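Local atomic coordinates of Tll0287 protein (PDB entry 5B82), a protein that binds a covalently attached heme c with histidine and cysteine as axial ligands in a PAS-like domain, and is probably a redox or sensor protein. Residues His130-Ile135 / Arg173-Val178. Sequence-based numbering, arbitrary orientation.
Sequences HYFRRI and RGMYAV. With HEC (heme c), chain B.
The two central strands of the four-stranded antiparallel sheet in this PAS-like domain pair between His130-Ile135 and Arg173-Val178, and a classic beta bulge interrupts the regular pairing near the heme. Tyr131 with Val178 and Arg133 with Tyr176 are hydrogen-bonded pairs, each joined by two backbone bonds. At the bulge both Arg173 and Gly174 face Ile135: Ile135 O takes a bond from Arg173 N (2.8 Å) and a long, weak one from Gly174 N.

On the side facing helix 28-49, Ile135 packs on Tyr176. Ile135 CD1 stands 3.7 Å from the centroid of the Tyr176 ring, almost on the ring normal, a CH-pi contact over the face, while Ile135 CG1 lies 3.4 Å from Tyr176 CE2. With Ile135 CG1 anti to its own carbonyl carbon (chi1 -61°), the same CD1 also reaches heme methyl CMA at 3.5 Å. The Tyr176 hydroxyl is hydrogen-bonded to Asp42 and Arg45 of that helix. A leucine in place of Tyr176 would probably leave Asp42 and Arg45 without their hydroxyl partner and Ile135 CD1 without a ring face to rest on.

The other side, toward helix 103-114, carries Phe132 and Met175 side by side. Met175 CE sits 3.6 Å from Phe132 CD1, and the sulfur approaches the ring obliquely in a Met-aromatic contact; Ala177 CB adds to this cluster at Phe132 CE1.

Arg173 turns from the bulge to the heme, bending at chi2 (72°) so that its guanidinium lies over the heme face at the propionate-bearing pyrrole. Arg173 NH2 donates to the heme propionate oxygen O1A at 2.7 Å, and NH1 to Lys92 O. This pairing probably offsets the propionate's negative charge and couples the sheet directly to the heme.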
loop_
_atom_site.group_PDB
_atom_site.type_symbol
_atom_site.label_atom_id
_atom_site.label_comp_id
_atom_site.label_asym_id
_atom_site.label_seq_id
_atom_site.Cartn_x
_atom_site.Cartn_y
_atom_site.Cartn_z
ATOM N N HIS A 130 -1.675 2.047 16.210
ATOM C CA HIS A 130 -1.304 2.168 14.807
ATOM C C HIS A 130 -0.717 0.839 14.344
ATOM O O HIS A 130 0.213 0.338 14.959
ATOM C CB HIS A 130 -0.233 3.243 14.613
ATOM C CG HIS A 130 -0.544 4.552 15.274
ATOM N ND1 HIS A 130 -1.174 5.586 14.618
ATOM C CD2 HIS A 130 -0.281 5.001 16.520
ATOM C CE1 HIS A 130 -1.291 6.617 15.436
ATOM N NE2 HIS A 130 -0.753 6.291 16.596
ATOM N N TYR A 131 -1.247 0.291 13.258
ATOM C CA TYR A 131 -0.724 -0.943 12.700
ATOM C C TYR A 131 -0.170 -0.645 11.325
ATOM O O TYR A 131 -0.805 0.070 10.537
ATOM C CB TYR A 131 -1.845 -1.983 12.600
ATOM C CG TYR A 131 -1.473 -3.302 11.917
ATOM C CD1 TYR A 131 -0.674 -4.247 12.557
ATOM C CD2 TYR A 131 -1.967 -3.623 10.655
ATOM C CE1 TYR A 131 -0.360 -5.466 11.952
ATOM C CE2 TYR A 131 -1.654 -4.855 10.038
ATOM C CZ TYR A 131 -0.857 -5.762 10.699
ATOM O OH TYR A 131 -0.550 -6.979 10.098
ATOM N N PHE A 132 1.020 -1.181 11.051
ATOM C CA PHE A 132 1.678 -0.999 9.771
ATOM C C PHE A 132 2.020 -2.372 9.216
ATOM O O PHE A 132 2.451 -3.243 9.949
ATOM C CB PHE A 132 2.964 -0.196 9.931
ATOM C CG PHE A 132 2.749 1.168 10.562
ATOM C CD1 PHE A 132 2.445 2.263 9.776
ATOM C CD2 PHE A 132 2.855 1.333 11.932
ATOM C CE1 PHE A 132 2.230 3.532 10.355
ATOM C CE2 PHE A 132 2.653 2.597 12.522
ATOM C CZ PHE A 132 2.342 3.686 11.729
ATOM N N ARG A 133 1.847 -2.538 7.915
ATOM C CA ARG A 133 2.154 -3.819 7.288
ATOM C C ARG A 133 2.891 -3.544 5.989
ATOM O O ARG A 133 2.398 -2.824 5.115
ATOM C CB ARG A 133 0.870 -4.635 7.081
ATOM C CG ARG A 133 1.101 -6.160 6.799
ATOM C CD ARG A 133 1.150 -6.455 5.326
ATOM N NE ARG A 133 1.202 -7.901 5.062
ATOM C CZ ARG A 133 2.324 -8.582 4.843
ATOM N NH1 ARG A 133 3.496 -7.949 4.849
ATOM N NH2 ARG A 133 2.278 -9.893 4.601
ATOM N N ARG A 134 4.090 -4.098 5.864
ATOM C CA ARG A 134 4.904 -3.825 4.682
ATOM C C ARG A 134 4.271 -4.353 3.390
ATOM O O ARG A 134 3.536 -5.344 3.389
ATOM C CB ARG A 134 6.337 -4.364 4.853
ATOM C CG ARG A 134 6.585 -5.727 4.236
ATOM C CD ARG A 134 7.955 -6.311 4.636
ATOM N NE ARG A 134 9.079 -5.802 3.853
ATOM C CZ ARG A 134 10.213 -5.347 4.381
ATOM N NH1 ARG A 134 10.372 -5.323 5.701
ATOM N NH2 ARG A 134 11.192 -4.918 3.592
ATOM N N ILE A 135 4.553 -3.657 2.298
ATOM C CA ILE A 135 4.187 -4.099 0.960
ATOM C C ILE A 135 5.475 -4.293 0.166
ATOM O O ILE A 135 6.262 -3.356 0.010
ATOM C CB ILE A 135 3.335 -3.045 0.239
ATOM C CG1 ILE A 135 2.038 -2.797 1.005
ATOM C CG2 ILE A 135 3.015 -3.495 -1.189
ATOM C CD1 ILE A 135 1.342 -1.497 0.653
ATOM N N ARG A 173 8.013 -1.657 -1.337
ATOM C CA ARG A 173 7.122 -0.815 -2.131
ATOM C C ARG A 173 6.531 0.339 -1.317
ATOM O O ARG A 173 6.376 1.456 -1.816
ATOM C CB ARG A 173 5.980 -1.661 -2.696
ATOM C CG ARG A 173 4.891 -0.853 -3.372
ATOM C CD ARG A 173 5.360 -0.285 -4.716
ATOM N NE ARG A 173 4.304 0.510 -5.336
ATOM C CZ ARG A 173 4.114 1.809 -5.118
ATOM N NH1 ARG A 173 4.923 2.470 -4.302
ATOM N NH2 ARG A 173 3.120 2.449 -5.723
ATOM N N GLY A 174 6.203 0.042 -0.067
ATOM C CA GLY A 174 5.508 0.960 0.817
ATOM C C GLY A 174 4.892 0.135 1.929
ATOM O O GLY A 174 5.395 -0.944 2.265
ATOM N N MET A 175 3.792 0.618 2.493
ATOM C CA MET A 175 3.154 -0.062 3.615
ATOM C C MET A 175 1.685 0.290 3.694
ATOM O O MET A 175 1.255 1.296 3.112
ATOM C CB MET A 175 3.833 0.330 4.923
ATOM C CG MET A 175 3.527 1.757 5.384
ATOM S SD MET A 175 4.551 2.218 6.780
ATOM C CE MET A 175 4.005 3.928 7.017
ATOM N N TYR A 176 0.906 -0.549 4.381
ATOM C CA TYR A 176 -0.433 -0.143 4.821
ATOM C C TYR A 176 -0.295 0.469 6.207
ATOM O O TYR A 176 0.538 0.022 6.996
ATOM C CB TYR A 176 -1.391 -1.330 4.903
ATOM C CG TYR A 176 -1.465 -2.140 3.631
ATOM C CD1 TYR A 176 -2.294 -1.757 2.581
ATOM C CD2 TYR A 176 -0.714 -3.289 3.487
ATOM C CE1 TYR A 176 -2.353 -2.500 1.409
ATOM C CE2 TYR A 176 -0.776 -4.043 2.333
ATOM C CZ TYR A 176 -1.587 -3.642 1.299
ATOM O OH TYR A 176 -1.626 -4.392 0.152
ATOM N N ALA A 177 -1.106 1.484 6.502
ATOM C CA ALA A 177 -1.105 2.139 7.818
ATOM C C ALA A 177 -2.533 2.271 8.329
ATOM O O ALA A 177 -3.396 2.839 7.654
ATOM C CB ALA A 177 -0.469 3.506 7.729
ATOM N N VAL A 178 -2.794 1.723 9.507
ATOM C CA VAL A 178 -4.111 1.835 10.119
ATOM C C VAL A 178 -4.007 2.485 11.489
ATOM O O VAL A 178 -3.081 2.194 12.242
ATOM C CB VAL A 178 -4.762 0.456 10.291
ATOM C CG1 VAL A 178 -6.114 0.581 10.981
ATOM C CG2 VAL A 178 -4.893 -0.242 8.944
HETATM FE FE HEC B . 0.241 -0.451 -7.959
HETATM C CHA HEC B . -0.618 2.499 -6.513
HETATM C CHB HEC B . 1.754 -1.417 -4.961
HETATM C CHC HEC B . 0.922 -3.515 -9.238
HETATM C CHD HEC B . -0.874 0.625 -11.025
HETATM N NA HEC B . 0.574 0.406 -6.102
HETATM C C1A HEC B . 0.003 1.593 -5.691
HETATM C C2A HEC B . 0.188 1.722 -4.258
HETATM C C3A HEC B . 0.842 0.630 -3.844
HETATM C C4A HEC B . 1.102 -0.209 -4.986
HETATM C CMA HEC B . 1.278 0.290 -2.410
HETATM C CAA HEC B . -0.303 2.896 -3.373
HETATM C CBA HEC B . 0.817 3.884 -3.051
HETATM C CGA HEC B . 1.021 4.833 -4.201
HETATM O O1A HEC B . 2.120 4.820 -4.807
HETATM O O2A HEC B . 0.074 5.589 -4.544
HETATM N NB HEC B . 1.179 -2.121 -7.229
HETATM C C1B HEC B . 1.681 -2.348 -5.965
HETATM C C2B HEC B . 2.115 -3.727 -5.877
HETATM C C3B HEC B . 1.893 -4.301 -7.061
HETATM C C4B HEC B . 1.292 -3.311 -7.930
HETATM C CMB HEC B . 2.773 -4.386 -4.637
HETATM C CAB HEC B . 2.198 -5.768 -7.445
HETATM C CBB HEC B . 1.304 -6.746 -6.639
HETATM N NC HEC B . 0.088 -1.272 -9.801
HETATM C C1C HEC B . 0.375 -2.585 -10.098
HETATM C C2C HEC B . -0.132 -2.861 -11.426
HETATM C C3C HEC B . -0.505 -1.692 -11.975
HETATM C C4C HEC B . -0.454 -0.688 -10.928
HETATM C CMC HEC B . 0.182 -4.171 -12.186
HETATM C CAC HEC B . -1.004 -1.443 -13.424
HETATM C CBC HEC B . -2.246 -2.266 -13.842
HETATM N ND HEC B . -0.546 1.295 -8.683
HETATM C C1D HEC B . -1.071 1.471 -9.958
HETATM C C2D HEC B . -1.853 2.692 -9.981
HETATM C C3D HEC B . -1.752 3.263 -8.572
HETATM C C4D HEC B . -0.929 2.339 -7.839
HETATM C CMD HEC B . -2.625 3.301 -11.170
HETATM C CAD HEC B . -2.410 4.544 -8.015
HETATM C CBD HEC B . -3.771 4.091 -7.500
HETATM C CGD HEC B . -4.474 5.195 -6.742
HETATM O O1D HEC B . -4.800 6.240 -7.349
HETATM O O2D HEC B . -4.710 5.014 -5.527
#